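Local coordinates for conserved domain protein (Streptococcus pneumoniae, PDB 2I7R) that is of unknown function but belongs to the glyoxalase/bleomycin resistance/dioxygenase superfamily, whose members commonly use paired beta-alpha-beta-beta-beta modules to frame a metal or ligand pocket, at residues A[9-14]-A[48-53]; A[25-30]-A[41-46]; A[63-68]-A[108-113]; A[72-77]-A[98-103]. All blocks are in the same frame, centred on the assembly; numbering follows the deposited sequence.

Interaction 1. Residues A[9-14]-A[48-53]; sequences LDIIVS and LMLSQN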
# COMPACT_ATOMS: atom_id res chain seq x y z
N LEU A 9 4.24 -2.64 2.60
CA LEU A 9 2.89 -2.96 2.24
C LEU A 9 2.90 -4.43 1.86
O LEU A 9 3.74 -4.86 1.06
CB LEU A 9 2.43 -2.08 1.07
CG LEU A 9 1.14 -2.44 0.35
CD1 LEU A 9 -0.10 -2.21 1.26
CD2 LEU A 9 1.04 -1.66 -0.94
N ASP A 10 2.00 -5.21 2.46
CA ASP A 10 1.85 -6.60 2.03
C ASP A 10 0.59 -6.75 1.19
O ASP A 10 -0.44 -6.20 1.52
CB ASP A 10 1.69 -7.55 3.22
CG ASP A 10 2.81 -7.45 4.23
OD1 ASP A 10 3.82 -6.77 3.98
OD2 ASP A 10 2.63 -8.06 5.31
N ILE A 11 0.69 -7.56 0.15
CA ILE A 11 -0.46 -7.98 -0.65
C ILE A 11 -0.63 -9.49 -0.44
O ILE A 11 0.31 -10.27 -0.67
CB ILE A 11 -0.26 -7.73 -2.19
CG1 ILE A 11 0.33 -6.33 -2.49
CG2 ILE A 11 -1.60 -8.03 -2.96
CD1 ILE A 11 -0.47 -5.16 -1.88
N ILE A 12 -1.82 -9.89 -0.02
CA ILE A 12 -2.12 -11.31 0.22
C ILE A 12 -2.68 -11.90 -1.09
O ILE A 12 -3.70 -11.40 -1.63
CB ILE A 12 -3.13 -11.49 1.35
CG1 ILE A 12 -2.74 -10.72 2.60
CG2 ILE A 12 -3.38 -12.96 1.63
CD1 ILE A 12 -1.25 -10.79 2.93
N VAL A 13 -2.00 -12.94 -1.58
CA VAL A 13 -2.32 -13.58 -2.86
C VAL A 13 -2.12 -15.11 -2.75
O VAL A 13 -1.30 -15.56 -1.95
CB VAL A 13 -1.47 -12.99 -4.04
CG1 VAL A 13 -1.73 -11.48 -4.20
CG2 VAL A 13 0.05 -13.27 -3.89
N SER A 14 -2.84 -15.90 -3.53
CA SER A 14 -2.70 -17.37 -3.45
C SER A 14 -1.51 -17.93 -4.22
O SER A 14 -1.01 -19.02 -3.90
CB SER A 14 -3.98 -18.07 -3.92
OG SER A 14 -4.18 -17.77 -5.28
N LEU A 48 7.64 -3.87 -0.59
CA LEU A 48 6.37 -4.44 -0.97
C LEU A 48 6.51 -5.96 -0.86
O LEU A 48 7.30 -6.56 -1.57
CB LEU A 48 6.00 -3.97 -2.40
CG LEU A 48 4.75 -4.49 -3.16
CD1 LEU A 48 3.45 -3.98 -2.55
CD2 LEU A 48 4.80 -4.04 -4.61
N MSE A 49 5.75 -6.58 0.04
CA MSE A 49 5.73 -8.04 0.15
C MSE A 49 4.50 -8.68 -0.55
O MSE A 49 3.40 -8.10 -0.59
CB MSE A 49 5.72 -8.48 1.63
CG MSE A 49 7.06 -8.41 2.36
SE MSE A 49 8.17 -6.83 2.08
CE MSE A 49 9.38 -7.14 3.70
N LEU A 50 4.70 -9.89 -1.05
CA LEU A 50 3.59 -10.75 -1.43
C LEU A 50 3.57 -11.88 -0.42
O LEU A 50 4.61 -12.43 -0.07
CB LEU A 50 3.79 -11.31 -2.83
CG LEU A 50 4.17 -10.30 -3.91
CD1 LEU A 50 4.46 -11.04 -5.20
CD2 LEU A 50 3.04 -9.26 -4.10
N SER A 51 2.39 -12.21 0.09
CA SER A 51 2.32 -13.27 1.08
C SER A 51 1.11 -14.16 0.83
O SER A 51 0.04 -13.65 0.57
CB SER A 51 2.32 -12.69 2.49
OG SER A 51 1.99 -13.70 3.43
N GLN A 52 1.30 -15.48 0.89
CA GLN A 52 0.18 -16.40 0.78
C GLN A 52 -0.48 -16.58 2.16
O GLN A 52 -1.70 -16.71 2.28
CB GLN A 52 0.64 -17.73 0.20
CG GLN A 52 -0.49 -18.66 -0.19
CD GLN A 52 -0.01 -20.10 -0.35
OE1 GLN A 52 1.08 -20.35 -0.88
NE2 GLN A 52 -0.82 -21.06 0.12
N ASN A 53 0.34 -16.58 3.19
CA ASN A 53 -0.13 -16.75 4.57
C ASN A 53 -1.00 -15.57 5.02
O ASN A 53 -0.72 -14.41 4.71
CB ASN A 53 1.07 -16.90 5.53
CG ASN A 53 0.66 -16.97 7.01
OD1 ASN A 53 -0.01 -17.91 7.42
ND2 ASN A 53 1.06 -15.97 7.80
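L9 and L48 lie side by side and point the same way, with L9 CD2 3.7 Å from L48 CD1. Both keep CG anti to the backbone N (chi1 168° and 175°), and these matching torsions explain why the two isobutyl groups run alongside each other. The same L48 CD1 also receives I11, whose CG1 comes in at a slant to 3.9 Å. One residue pair further on, I11 CB rests against L50 CD2 at 4.1 Å. L9, I11, L48 and L50 thus form one apolar face. L9 and L48 pack on I67 of strand 65-70, I11 packs on I65 of the same strand, and L50 packs on helix 16-27.

D10, M49 (a selenomethionine), I12 and S51 occupy the other face. Here D10 OD1 crosses M49 CB obliquely at 3.5 Å, a van der Waals contact. The polar partners of this carboxylate are Q8 NE2, for OD1, and H68 NE2 of the second subunit, for OD2. At the far end I12 CD1 reaches S51 CB.

Four backbone bonds set the register: L9 O and I11 O accept from M49 N and S51 N, while I11 N and V13 N donate to M49 O and S51 O, all at 2.8 to 3.0 Å. The chain directions differ by 25°, so the strands are parallel. First and last strands paired in this way, in the order 1-4-3-2, are typical of the beta-alpha-beta-beta-beta module of the glyoxalase superfamily.

Interaction 2. Residues A[25-30]-A[41-46]; sequences HILDKK and FTIGSH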
# COMPACT_ATOMS: atom_id res chain seq x y z
N HIS A 25 8.74 -8.33 -13.97
CA HIS A 25 8.74 -7.78 -15.33
C HIS A 25 8.19 -6.35 -15.32
O HIS A 25 8.77 -5.46 -15.94
CB HIS A 25 7.94 -8.64 -16.31
CG HIS A 25 8.54 -9.99 -16.55
ND1 HIS A 25 7.96 -11.15 -16.09
CD2 HIS A 25 9.67 -10.35 -17.18
CE1 HIS A 25 8.71 -12.18 -16.44
NE2 HIS A 25 9.75 -11.72 -17.11
N ILE A 26 7.10 -6.13 -14.60
CA ILE A 26 6.54 -4.79 -14.55
C ILE A 26 7.48 -3.76 -13.92
O ILE A 26 7.61 -2.65 -14.41
CB ILE A 26 5.21 -4.79 -13.82
CG1 ILE A 26 4.16 -5.50 -14.69
CG2 ILE A 26 4.80 -3.33 -13.46
CD1 ILE A 26 3.00 -6.00 -13.92
N LEU A 27 8.15 -4.15 -12.83
CA LEU A 27 8.99 -3.24 -12.09
C LEU A 27 10.40 -3.21 -12.68
O LEU A 27 11.20 -2.31 -12.37
CB LEU A 27 9.07 -3.68 -10.63
CG LEU A 27 7.83 -3.51 -9.75
CD1 LEU A 27 8.05 -4.24 -8.42
CD2 LEU A 27 7.50 -2.00 -9.58
N ASP A 28 10.70 -4.21 -13.51
CA ASP A 28 12.01 -4.37 -14.13
C ASP A 28 13.07 -4.52 -13.03
O ASP A 28 14.18 -4.01 -13.16
CB ASP A 28 12.33 -3.16 -15.01
CG ASP A 28 13.52 -3.38 -15.88
OD1 ASP A 28 13.79 -4.54 -16.23
OD2 ASP A 28 14.19 -2.39 -16.21
N LYS A 29 12.72 -5.21 -11.96
CA LYS A 29 13.72 -5.62 -10.96
C LYS A 29 13.28 -6.89 -10.31
O LYS A 29 12.06 -7.14 -10.19
CB LYS A 29 14.01 -4.53 -9.91
CG LYS A 29 12.95 -4.34 -8.87
CD LYS A 29 13.26 -3.12 -8.02
CE LYS A 29 14.41 -3.37 -7.06
NZ LYS A 29 14.91 -2.05 -6.54
N LYS A 30 14.25 -7.70 -9.91
CA LYS A 30 13.96 -8.96 -9.26
C LYS A 30 13.52 -8.71 -7.83
O LYS A 30 13.87 -7.70 -7.25
CB LYS A 30 15.20 -9.89 -9.28
CG LYS A 30 15.73 -10.20 -10.68
CD LYS A 30 14.82 -11.14 -11.41
CE LYS A 30 15.41 -11.55 -12.75
NZ LYS A 30 14.80 -12.86 -13.15
N PHE A 41 10.05 -7.17 -2.31
CA PHE A 41 10.63 -6.21 -3.21
C PHE A 41 11.02 -4.99 -2.40
O PHE A 41 10.30 -4.60 -1.48
CB PHE A 41 9.62 -5.77 -4.28
CG PHE A 41 9.25 -6.85 -5.27
CD1 PHE A 41 9.89 -6.91 -6.51
CD2 PHE A 41 8.28 -7.80 -4.97
CE1 PHE A 41 9.55 -7.89 -7.44
CE2 PHE A 41 7.93 -8.78 -5.92
CZ PHE A 41 8.56 -8.83 -7.13
N THR A 42 12.15 -4.40 -2.75
CA THR A 42 12.49 -3.06 -2.27
C THR A 42 12.28 -2.10 -3.46
O THR A 42 12.73 -2.36 -4.58
CB THR A 42 13.93 -3.05 -1.70
OG1 THR A 42 14.00 -4.00 -0.61
CG2 THR A 42 14.33 -1.66 -1.18
N ILE A 43 11.52 -1.04 -3.22
CA ILE A 43 11.29 -0.04 -4.24
C ILE A 43 11.62 1.33 -3.66
O ILE A 43 10.74 2.03 -3.13
CB ILE A 43 9.83 -0.02 -4.77
CG1 ILE A 43 9.31 -1.45 -5.10
CG2 ILE A 43 9.77 0.88 -5.99
CD1 ILE A 43 7.77 -1.56 -5.33
N GLY A 44 12.89 1.69 -3.78
CA GLY A 44 13.41 2.92 -3.20
C GLY A 44 13.43 2.76 -1.69
O GLY A 44 14.11 1.90 -1.17
N SER A 45 12.60 3.56 -1.03
CA SER A 45 12.52 3.67 0.43
C SER A 45 11.38 2.87 1.01
O SER A 45 11.02 3.05 2.19
CB SER A 45 12.23 5.13 0.78
OG SER A 45 10.92 5.48 0.28
N HIS A 46 10.77 2.00 0.21
CA HIS A 46 9.54 1.29 0.64
C HIS A 46 9.67 -0.17 0.22
O HIS A 46 10.26 -0.46 -0.81
CB HIS A 46 8.35 1.98 -0.05
CG HIS A 46 7.02 1.82 0.64
ND1 HIS A 46 6.44 0.59 0.88
CD2 HIS A 46 6.12 2.74 1.06
CE1 HIS A 46 5.26 0.76 1.45
NE2 HIS A 46 5.04 2.06 1.56
O HOH W 1 13.59 -5.84 -4.98
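The F41 ring meets the backbone of the segment 25-30 at its edge: K29 O lies near the ring plane, 3.8 Å from F41 CE1. L27 CD1 approaches the ring obliquely, 3.8 Å from F41 CD1, while C20 and L23 of helix 16-27 add further packing. L27 CD1 also lies 4.1 Å from I43 CD1, so one methyl bridges two residues of strand 38-43.

These contacts join the end of helix 16-27, which the chain leaves at D28 with positive phi, to the beta hairpin of strands 38-43 and 46-51, whose type II' turn spans I43 to H46. Both elements belong to the beta-alpha-beta-beta-beta module.

Polar links lie beside the apolar patch. K29 starts with CG wedged between its backbone N and carbonyl carbon (chi1 75°) and bends again at chi3 (-73°), a path that carries NZ to T42 O at 2.9 Å. The ammonium approaches 32° out of the carbonyl plane. A water donates to K30 O (2.9 Å) and accepts from T42 N (3.0 Å), bridging the two backbones. T42 OG1 pairs with D32 OD2.

Interaction 3. Residues A[63-68]-A[108-113]; sequences SGIIIH and AGLVLD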
# COMPACT_ATOMS: atom_id res chain seq x y z
N SER A 63 -9.35 -6.03 -5.23
CA SER A 63 -9.12 -4.82 -6.01
C SER A 63 -9.08 -3.62 -5.07
O SER A 63 -9.11 -3.80 -3.87
CB SER A 63 -10.21 -4.65 -7.11
OG SER A 63 -9.79 -3.76 -8.16
N GLY A 64 -9.00 -2.42 -5.62
CA GLY A 64 -9.23 -1.23 -4.82
C GLY A 64 -8.02 -0.49 -4.33
O GLY A 64 -8.12 0.31 -3.43
N ILE A 65 -6.85 -0.71 -4.92
CA ILE A 65 -5.72 0.14 -4.57
C ILE A 65 -4.94 0.57 -5.80
O ILE A 65 -5.02 -0.05 -6.86
CB ILE A 65 -4.74 -0.52 -3.53
CG1 ILE A 65 -3.79 -1.50 -4.23
CG2 ILE A 65 -5.56 -1.10 -2.29
CD1 ILE A 65 -2.76 -2.21 -3.30
N ILE A 66 -4.21 1.67 -5.65
CA ILE A 66 -3.22 2.10 -6.63
C ILE A 66 -1.91 2.31 -5.87
O ILE A 66 -1.87 3.00 -4.85
CB ILE A 66 -3.67 3.40 -7.38
CG1 ILE A 66 -4.97 3.12 -8.17
CG2 ILE A 66 -2.57 3.93 -8.29
CD1 ILE A 66 -5.61 4.33 -8.83
N ILE A 67 -0.86 1.68 -6.38
CA ILE A 67 0.48 1.75 -5.82
C ILE A 67 1.23 2.71 -6.73
O ILE A 67 1.49 2.37 -7.90
CB ILE A 67 1.15 0.35 -5.90
CG1 ILE A 67 0.57 -0.63 -4.84
CG2 ILE A 67 2.63 0.46 -5.82
CD1 ILE A 67 0.91 -2.09 -5.21
N HIS A 68 1.55 3.90 -6.20
CA HIS A 68 2.24 4.94 -6.99
C HIS A 68 3.74 4.86 -6.77
O HIS A 68 4.21 4.88 -5.63
CB HIS A 68 1.78 6.36 -6.63
CG HIS A 68 0.31 6.60 -6.80
ND1 HIS A 68 -0.23 7.22 -7.90
CD2 HIS A 68 -0.73 6.34 -5.98
CE1 HIS A 68 -1.54 7.28 -7.78
NE2 HIS A 68 -1.87 6.78 -6.60
N ALA A 108 -3.01 -9.86 -10.25
CA ALA A 108 -3.83 -10.06 -9.04
C ALA A 108 -4.70 -8.88 -8.65
O ALA A 108 -4.97 -8.67 -7.45
CB ALA A 108 -2.97 -10.49 -7.84
N GLY A 109 -5.17 -8.13 -9.64
CA GLY A 109 -6.02 -6.97 -9.35
C GLY A 109 -5.22 -5.70 -9.04
O GLY A 109 -5.83 -4.63 -8.92
N LEU A 110 -3.88 -5.78 -8.91
CA LEU A 110 -3.10 -4.57 -8.52
C LEU A 110 -3.05 -3.62 -9.69
O LEU A 110 -3.03 -4.08 -10.83
CB LEU A 110 -1.66 -4.88 -8.13
CG LEU A 110 -1.53 -5.83 -6.94
CD1 LEU A 110 -0.19 -6.48 -6.92
CD2 LEU A 110 -1.85 -5.09 -5.69
N VAL A 111 -3.03 -2.33 -9.38
CA VAL A 111 -2.87 -1.24 -10.35
C VAL A 111 -1.66 -0.40 -9.91
O VAL A 111 -1.50 -0.05 -8.73
CB VAL A 111 -4.16 -0.32 -10.41
CG1 VAL A 111 -3.92 0.92 -11.32
CG2 VAL A 111 -5.47 -1.14 -10.82
N LEU A 112 -0.81 -0.09 -10.86
CA LEU A 112 0.43 0.63 -10.53
C LEU A 112 0.42 1.94 -11.30
O LEU A 112 -0.05 1.99 -12.44
CB LEU A 112 1.68 -0.21 -10.85
CG LEU A 112 1.93 -1.37 -9.86
CD1 LEU A 112 1.06 -2.56 -10.19
CD2 LEU A 112 3.42 -1.81 -9.84
N ASP A 113 0.94 2.98 -10.65
CA ASP A 113 1.17 4.26 -11.31
C ASP A 113 2.65 4.58 -11.27
O ASP A 113 3.23 4.65 -10.19
CB ASP A 113 0.35 5.36 -10.62
CG ASP A 113 0.62 6.76 -11.18
OD1 ASP A 113 0.92 6.88 -12.38
OD2 ASP A 113 0.52 7.73 -10.42
O HOH W 2 -8.21 -4.48 -9.93
O HOH W 3 -5.97 -2.43 -7.19
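D113 and H68 are neighbours on one face of the sheet, where strands 65-70 and 111-116 run parallel as the first and last of a second beta-alpha-beta-beta-beta unit with strand order 1-4-3-2. D113 carries CG anti to its own N (chi1 175°), which swings the carboxylate toward the imidazole. Its CB lies 4.0 Å from I66 CG2 and closer still to H68 ND1, but well off the ring plane. From there the chain climbs through CG until OD2 comes in near the plane at the ND1 edge, accepting from H68 ND1 at 2.7 Å. This bond uses the anti lone pair of OD2 and is somewhat bent, with 149° at the hydrogen; the carboxylate is turned 83° from the ring. The other oxygen, OD1, takes a hydrogen bond from L102 N, so both ends of the carboxylate are held. H68 NE2 bonds D10 OD2 of the second subunit, which places the pair at the interface. I66 CG2 sits over one face of the imidazole, offset toward its rim.

The backbone supplies the register: I67 N donates almost straight to V111 O (3.0 Å), and D113 N to I67 O (2.9 Å). On the opposite face, I67 CD1 slants toward L110 CD2, while I65 CD1 runs alongside that same methyl at 3.9 Å. Before the strands pair, water fills in for direct bonds. G109 O accepts from two water molecules, at 2.6 and 2.8 Å; the nearer also hydrogen-bonds S63 OG, and the farther accepts from I65 N.

Interaction 4. Residues A[72-77]-A[98-103]; sequences EDVDQN and GTESLL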
# COMPACT_ATOMS: atom_id res chain seq x y z
N GLU A 72 12.08 8.68 -12.55
CA GLU A 72 12.70 9.79 -13.28
C GLU A 72 12.14 9.97 -14.70
O GLU A 72 12.00 11.10 -15.17
CB GLU A 72 14.24 9.63 -13.32
CG GLU A 72 14.96 9.92 -11.95
CD GLU A 72 15.64 11.32 -11.85
OE1 GLU A 72 15.74 12.05 -12.87
OE2 GLU A 72 16.11 11.68 -10.74
N ASP A 73 11.81 8.87 -15.36
CA ASP A 73 11.35 8.93 -16.76
C ASP A 73 10.12 8.05 -16.97
O ASP A 73 10.25 6.82 -17.08
CB ASP A 73 12.50 8.54 -17.71
CG ASP A 73 12.25 8.94 -19.18
OD1 ASP A 73 11.09 9.09 -19.60
OD2 ASP A 73 13.24 9.08 -19.93
N VAL A 74 8.95 8.68 -17.05
CA VAL A 74 7.68 8.00 -17.21
C VAL A 74 7.53 7.37 -18.59
O VAL A 74 7.05 6.23 -18.73
CB VAL A 74 6.48 8.95 -16.89
CG1 VAL A 74 5.13 8.28 -17.18
CG2 VAL A 74 6.55 9.40 -15.44
N ASP A 75 7.98 8.11 -19.59
CA ASP A 75 7.87 7.71 -20.99
C ASP A 75 8.78 6.54 -21.33
O ASP A 75 8.36 5.66 -22.05
CB ASP A 75 8.12 8.92 -21.89
CG ASP A 75 7.13 10.04 -21.62
OD1 ASP A 75 6.05 10.00 -22.23
OD2 ASP A 75 7.40 10.89 -20.73
N GLN A 76 9.98 6.51 -20.78
CA GLN A 76 10.82 5.32 -20.91
C GLN A 76 10.19 4.05 -20.28
O GLN A 76 10.24 2.98 -20.89
CB GLN A 76 12.26 5.57 -20.43
CG GLN A 76 13.25 4.46 -20.90
CD GLN A 76 13.19 4.15 -22.44
OE1 GLN A 76 13.40 5.05 -23.29
NE2 GLN A 76 12.91 2.87 -22.78
N ASN A 77 9.58 4.16 -19.08
CA ASN A 77 8.82 3.05 -18.51
C ASN A 77 7.69 2.62 -19.41
O ASN A 77 7.45 1.43 -19.61
CB ASN A 77 8.29 3.39 -17.11
CG ASN A 77 9.36 3.25 -16.04
OD1 ASN A 77 9.66 2.15 -15.61
ND2 ASN A 77 9.96 4.37 -15.66
N GLY A 98 2.20 19.72 -13.87
CA GLY A 98 3.39 18.97 -14.30
C GLY A 98 3.52 17.56 -13.74
O GLY A 98 4.61 16.98 -13.73
N THR A 99 2.42 17.00 -13.24
CA THR A 99 2.48 15.65 -12.73
C THR A 99 2.18 14.71 -13.86
O THR A 99 1.07 14.65 -14.32
CB THR A 99 1.55 15.41 -11.55
OG1 THR A 99 1.93 16.31 -10.50
CG2 THR A 99 1.63 13.89 -11.07
N GLU A 100 3.21 14.03 -14.34
CA GLU A 100 3.01 13.10 -15.44
C GLU A 100 2.82 11.69 -14.83
O GLU A 100 3.55 11.31 -13.92
CB GLU A 100 4.21 13.12 -16.38
CG GLU A 100 3.97 12.36 -17.69
CD GLU A 100 5.26 12.03 -18.42
OE1 GLU A 100 6.38 12.44 -17.99
OE2 GLU A 100 5.14 11.38 -19.46
N SER A 101 1.84 10.96 -15.33
CA SER A 101 1.61 9.61 -14.83
C SER A 101 1.25 8.60 -15.92
O SER A 101 0.89 8.96 -17.01
CB SER A 101 0.56 9.60 -13.73
OG SER A 101 -0.72 9.82 -14.28
N LEU A 102 1.37 7.34 -15.55
CA LEU A 102 1.16 6.19 -16.41
C LEU A 102 0.58 5.12 -15.48
O LEU A 102 1.23 4.70 -14.52
CB LEU A 102 2.50 5.70 -16.97
CG LEU A 102 2.57 4.34 -17.67
CD1 LEU A 102 1.69 4.36 -18.94
CD2 LEU A 102 4.04 3.98 -17.99
N LEU A 103 -0.64 4.71 -15.79
CA LEU A 103 -1.35 3.71 -15.00
C LEU A 103 -1.35 2.37 -15.69
O LEU A 103 -1.76 2.27 -16.86
CB LEU A 103 -2.78 4.18 -14.78
CG LEU A 103 -2.63 4.92 -13.46
CD1 LEU A 103 -2.97 6.38 -13.59
CD2 LEU A 103 -3.35 4.19 -12.30
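Apolar packing joins V74 to L102, with V74 CG1 3.7 Å from L102 CB. V74 runs antiparallel to the side chains of L102 and E100 as it passes each. L102 keeps CG anti to its backbone N (chi1 168°), which sends CG toward the helix; with chi2 at 63°, CD2 then lies 3.8 Å from V74 O and also meets the carbonyl carbon of N77.

The approach to E100 is of another kind, a valine against a carboxylate: V74 CB is 3.6 Å from E100 CD.

Among the acidic groups, E100 extends to bring OE2 within 2.6 Å of D75 OD2. The side chains cross at about a right angle, and the carboxylate planes are 35° apart. At this separation the two acids probably share a proton. E100 OE1 has a firmer partner in R116 NH1, with which it forms a salt bridge.

Hydrogen bonds order the start of the helix. One is the N-cap bond, in which D73 OD1 accepts from Q76 N at 3.0 Å from well above the carboxylate plane. A second, not a cap, runs from N77 ND2 back to D73 O at 2.8 Å, again from above the carbonyl plane.

The first turn of helix 74-84 therefore lies against strand 100-105, flanked by R116 of strand 111-116 and P92 of strand 88-94; Y78 and L81 continue the helix packing on L102.

Interactions 1 and 3 are the corresponding parallel strand pairs of two four-strand sheets with the same 1-4-3-2 order. Their centres are 13 Å apart, and I11 CD1 meets I65 CD1 at 4.0 Å. Interaction 2 shares the first sheet with interaction 1, joined by a probable hydrogen bond from L48 N to F41 O at 2.9 Å; interaction 4 shares the second with interaction 3, where V111 CG1 packs on L103 CD2 at 3.5 Å. Interactions 1 and 4 are 26 Å apart, centre to centre, on opposite sides of the chain's centre. Strands of interactions 1 and 3 pair antiparallel with the second subunit. No ligand or active site is identified, so any pocket role remains unproven.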